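Local coordinates for mitochondrial enolase superfamily member 1 (Homo sapiens, PDB 4A35), which catalyses the magnesium-dependent dehydration of L-fuconate to 2-keto-3-deoxy-L-fuconate, a step in the breakdown of L-fucose, at residues D125-Q130 with W136-D141. Numbering follows the deposited sequence.
Sequences DLWAKQ and WKLLVD
One face of the Trp127 indole receives the CD2 methyl of Leu138. That methyl stands 4.1 Å from the centroid of the six-membered ring and 20° off its normal, which identifies a CH-pi contact over the face. It sits toward the rim, at the fused side of the ring, where Leu138 CD2 lies 3.9 Å from Trp127 CD2. The two side chains cross at about a right angle. Trp127 NE1 donates a hydrogen bond to Glu131 OE2, on the same helix, which anchors the indole N-H. With CG of Trp127 anti to the backbone N (chi1 -178°), the ring is carried off the helix to where the leucine can reach it. The same methyl also packs on Ala128, with Leu138 CD2 4.1 Å from Ala128 CB. Helices 110-131 and 135-141 meet here across a short connection, in the N-terminal domain of the mandelate racemase/muconate lactonizing enzyme family, within the enolase superfamily. The CA atoms of Ala128 and Leu138 lie 6.3 Å apart, a close approach consistent with the small side chain of Ala128. No hydrogen bond joins the two segments, and all three touching residues are buried. On its own helix each segment carries a salt bridge: Lys129 NZ to Asp125 OD2 at 2.8 Å, with Glu418 as a second acidic partner, and Lys137 NZ to Asp141 OD1, likewise 2.8 Å, with Glu180 adding another.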
ATOM      1  N   ASP A 125      19.976  14.325  -2.462  1.00 17.67           N
ATOM      2  CA  ASP A 125      21.445  14.171  -2.323  1.00 18.13           C
ATOM      3  C   ASP A 125      22.168  15.089  -3.297  1.00 22.49           C
ATOM      4  O   ASP A 125      23.032  15.886  -2.885  1.00 21.70           O
ATOM      5  CB  ASP A 125      21.864  12.709  -2.541  1.00 19.45           C
ATOM      6  CG  ASP A 125      23.372  12.487  -2.363  1.00 25.95           C
ATOM      7  OD1 ASP A 125      23.911  12.832  -1.256  1.00 23.39           O
ATOM      8  OD2 ASP A 125      23.998  11.922  -3.292  1.00 22.13           O
ATOM      9  N   LEU A 126      21.724  15.072  -4.555  1.00 19.89           N
ATOM     10  CA  LEU A 126      22.303  15.902  -5.598  1.00 19.88           C
ATOM     11  C   LEU A 126      22.181  17.400  -5.276  1.00 23.37           C
ATOM     12  O   LEU A 126      23.176  18.146  -5.369  1.00 22.09           O
ATOM     13  CB  LEU A 126      21.603  15.571  -6.923  1.00 20.19           C
ATOM     14  CG  LEU A 126      22.033  16.386  -8.153  1.00 22.47           C
ATOM     15  CD1 LEU A 126      23.572  16.298  -8.409  1.00 21.41           C
ATOM     16  CD2 LEU A 126      21.234  15.924  -9.393  1.00 23.61           C
ATOM     17  N   TRP A 127      20.987  17.839  -4.903  1.00 20.38           N
ATOM     18  CA  TRP A 127      20.718  19.236  -4.576  1.00 22.54           C
ATOM     19  C   TRP A 127      21.623  19.685  -3.406  1.00 25.15           C
ATOM     20  O   TRP A 127      22.327  20.703  -3.518  1.00 22.83           O
ATOM     21  CB  TRP A 127      19.204  19.395  -4.224  1.00 21.65           C
ATOM     22  CG  TRP A 127      18.775  20.800  -3.920  1.00 23.38           C
ATOM     23  CD1 TRP A 127      19.449  21.952  -4.220  1.00 26.86           C
ATOM     24  CD2 TRP A 127      17.567  21.205  -3.259  1.00 22.84           C
ATOM     25  NE1 TRP A 127      18.746  23.042  -3.777  1.00 26.52           N
ATOM     26  CE2 TRP A 127      17.553  22.618  -3.248  1.00 27.15           C
ATOM     27  CE3 TRP A 127      16.429  20.516  -2.805  1.00 23.05           C
ATOM     28  CZ2 TRP A 127      16.508  23.354  -2.666  1.00 26.74           C
ATOM     29  CZ3 TRP A 127      15.378  21.248  -2.266  1.00 25.12           C
ATOM     30  CH2 TRP A 127      15.415  22.649  -2.221  1.00 25.75           C
ATOM     31  N   ALA A 128      21.643  18.904  -2.309  1.00 22.03           N
ATOM     32  CA  ALA A 128      22.448  19.251  -1.112  1.00 22.56           C
ATOM     33  C   ALA A 128      23.940  19.301  -1.476  1.00 23.76           C
ATOM     34  O   ALA A 128      24.624  20.254  -1.123  1.00 21.80           O
ATOM     35  CB  ALA A 128      22.195  18.254   0.008  1.00 23.19           C
ATOM     36  N   LYS A 129      24.406  18.363  -2.294  1.00 21.52           N
ATOM     37  CA  LYS A 129      25.811  18.387  -2.746  1.00 21.45           C
ATOM     38  C   LYS A 129      26.118  19.618  -3.612  1.00 27.65           C
ATOM     39  O   LYS A 129      27.186  20.222  -3.425  1.00 26.35           O
ATOM     40  CB  LYS A 129      26.172  17.112  -3.536  1.00 23.41           C
ATOM     41  CG  LYS A 129      26.309  15.835  -2.689  1.00 21.10           C
ATOM     42  CD  LYS A 129      26.491  14.617  -3.618  1.00 20.90           C
ATOM     43  CE  LYS A 129      26.941  13.408  -2.808  1.00 23.20           C
ATOM     44  NZ  LYS A 129      26.783  12.137  -3.588  1.00 20.82           N
ATOM     45  N   GLN A 130      25.222  19.980  -4.575  1.00 25.76           N
ATOM     46  CA  GLN A 130      25.481  21.166  -5.418  1.00 24.60           C
ATOM     47  C   GLN A 130      25.503  22.455  -4.561  1.00 28.19           C
ATOM     48  O   GLN A 130      26.236  23.402  -4.891  1.00 26.92           O
ATOM     49  CB  GLN A 130      24.463  21.305  -6.542  1.00 23.96           C
ATOM     50  CG  GLN A 130      24.591  20.236  -7.629  1.00 23.98           C
ATOM     51  CD  GLN A 130      23.868  20.666  -8.881  1.00 35.04           C
ATOM     52  OE1 GLN A 130      23.104  21.637  -8.882  1.00 27.18           O
ATOM     53  NE2 GLN A 130      24.084  19.957  -9.982  1.00 30.65           N
ATOM     54  N   TRP A 136      20.573  17.980   6.307  1.00 16.97           N
ATOM     55  CA  TRP A 136      20.013  18.620   7.520  1.00 19.18           C
ATOM     56  C   TRP A 136      20.223  20.171   7.497  1.00 21.55           C
ATOM     57  O   TRP A 136      19.296  20.930   7.807  1.00 19.04           O
ATOM     58  CB  TRP A 136      20.564  18.010   8.825  1.00 17.40           C
ATOM     59  CG  TRP A 136      22.013  18.318   9.141  1.00 17.69           C
ATOM     60  CD1 TRP A 136      23.092  17.524   8.875  1.00 20.35           C
ATOM     61  CD2 TRP A 136      22.524  19.480   9.829  1.00 17.21           C
ATOM     62  NE1 TRP A 136      24.254  18.140   9.296  1.00 21.00           N
ATOM     63  CE2 TRP A 136      23.934  19.325   9.920  1.00 21.61           C
ATOM     64  CE3 TRP A 136      21.931  20.646  10.358  1.00 18.31           C
ATOM     65  CZ2 TRP A 136      24.762  20.282  10.525  1.00 21.59           C
ATOM     66  CZ3 TRP A 136      22.764  21.607  10.957  1.00 20.22           C
ATOM     67  CH2 TRP A 136      24.159  21.426  11.012  1.00 21.78           C
ATOM     68  N   LYS A 137      21.393  20.619   7.003  1.00 19.06           N
ATOM     69  CA  LYS A 137      21.769  22.029   6.995  1.00 18.92           C
ATOM     70  C   LYS A 137      21.072  22.753   5.879  1.00 21.08           C
ATOM     71  O   LYS A 137      20.621  23.883   6.073  1.00 21.46           O
ATOM     72  CB  LYS A 137      23.300  22.187   6.921  1.00 20.98           C
ATOM     73  CG  LYS A 137      23.801  23.643   6.994  1.00 19.98           C
ATOM     74  CD  LYS A 137      23.335  24.393   8.262  1.00 22.42           C
ATOM     75  CE  LYS A 137      24.112  25.697   8.468  1.00 23.99           C
ATOM     76  NZ  LYS A 137      23.343  26.631   9.359  1.00 25.30           N
ATOM     77  N   LEU A 138      20.887  22.067   4.731  1.00 21.36           N
ATOM     78  CA  LEU A 138      20.123  22.626   3.611  1.00 20.33           C
ATOM     79  C   LEU A 138      18.714  22.952   4.094  1.00 22.01           C
ATOM     80  O   LEU A 138      18.184  24.036   3.792  1.00 20.46           O
ATOM     81  CB  LEU A 138      20.073  21.593   2.445  1.00 19.12           C
ATOM     82  CG  LEU A 138      19.187  21.964   1.233  1.00 21.24           C
ATOM     83  CD1 LEU A 138      19.863  23.109   0.440  1.00 22.70           C
ATOM     84  CD2 LEU A 138      18.936  20.707   0.326  1.00 21.05           C
ATOM     85  N   LEU A 139      18.102  22.001   4.849  1.00 18.93           N
ATOM     86  CA  LEU A 139      16.751  22.183   5.382  1.00 18.38           C
ATOM     87  C   LEU A 139      16.706  23.305   6.412  1.00 22.67           C
ATOM     88  O   LEU A 139      15.827  24.186   6.329  1.00 21.96           O
ATOM     89  CB  LEU A 139      16.253  20.861   5.993  1.00 17.02           C
ATOM     90  CG  LEU A 139      15.963  19.760   4.961  1.00 20.71           C
ATOM     91  CD1 LEU A 139      15.682  18.435   5.662  1.00 18.73           C
ATOM     92  CD2 LEU A 139      14.801  20.185   4.025  1.00 20.71           C
ATOM     93  N   VAL A 140      17.620  23.256   7.397  1.00 20.79           N
ATOM     94  CA  VAL A 140      17.735  24.316   8.454  1.00 21.01           C
ATOM     95  C   VAL A 140      17.844  25.742   7.835  1.00 26.07           C
ATOM     96  O   VAL A 140      17.182  26.665   8.317  1.00 25.41           O
ATOM     97  CB  VAL A 140      18.911  24.018   9.420  1.00 24.15           C
ATOM     98  CG1 VAL A 140      19.356  25.260  10.231  1.00 24.34           C
ATOM     99  CG2 VAL A 140      18.561  22.847  10.353  1.00 22.76           C
ATOM    100  N   ASP A 141      18.651  25.907   6.770  1.00 22.97           N
ATOM    101  CA  ASP A 141      18.895  27.203   6.147  1.00 23.89           C
ATOM    102  C   ASP A 141      17.815  27.647   5.178  1.00 25.60           C
ATOM    103  O   ASP A 141      17.812  28.807   4.788  1.00 26.58           O
ATOM    104  CB  ASP A 141      20.257  27.189   5.437  1.00 25.29           C
ATOM    105  CG  ASP A 141      21.461  27.223   6.384  1.00 27.86           C
ATOM    106  OD1 ASP A 141      21.253  27.404   7.640  1.00 24.42           O
ATOM    107  OD2 ASP A 141      22.604  27.127   5.884  1.00 30.16           O
TER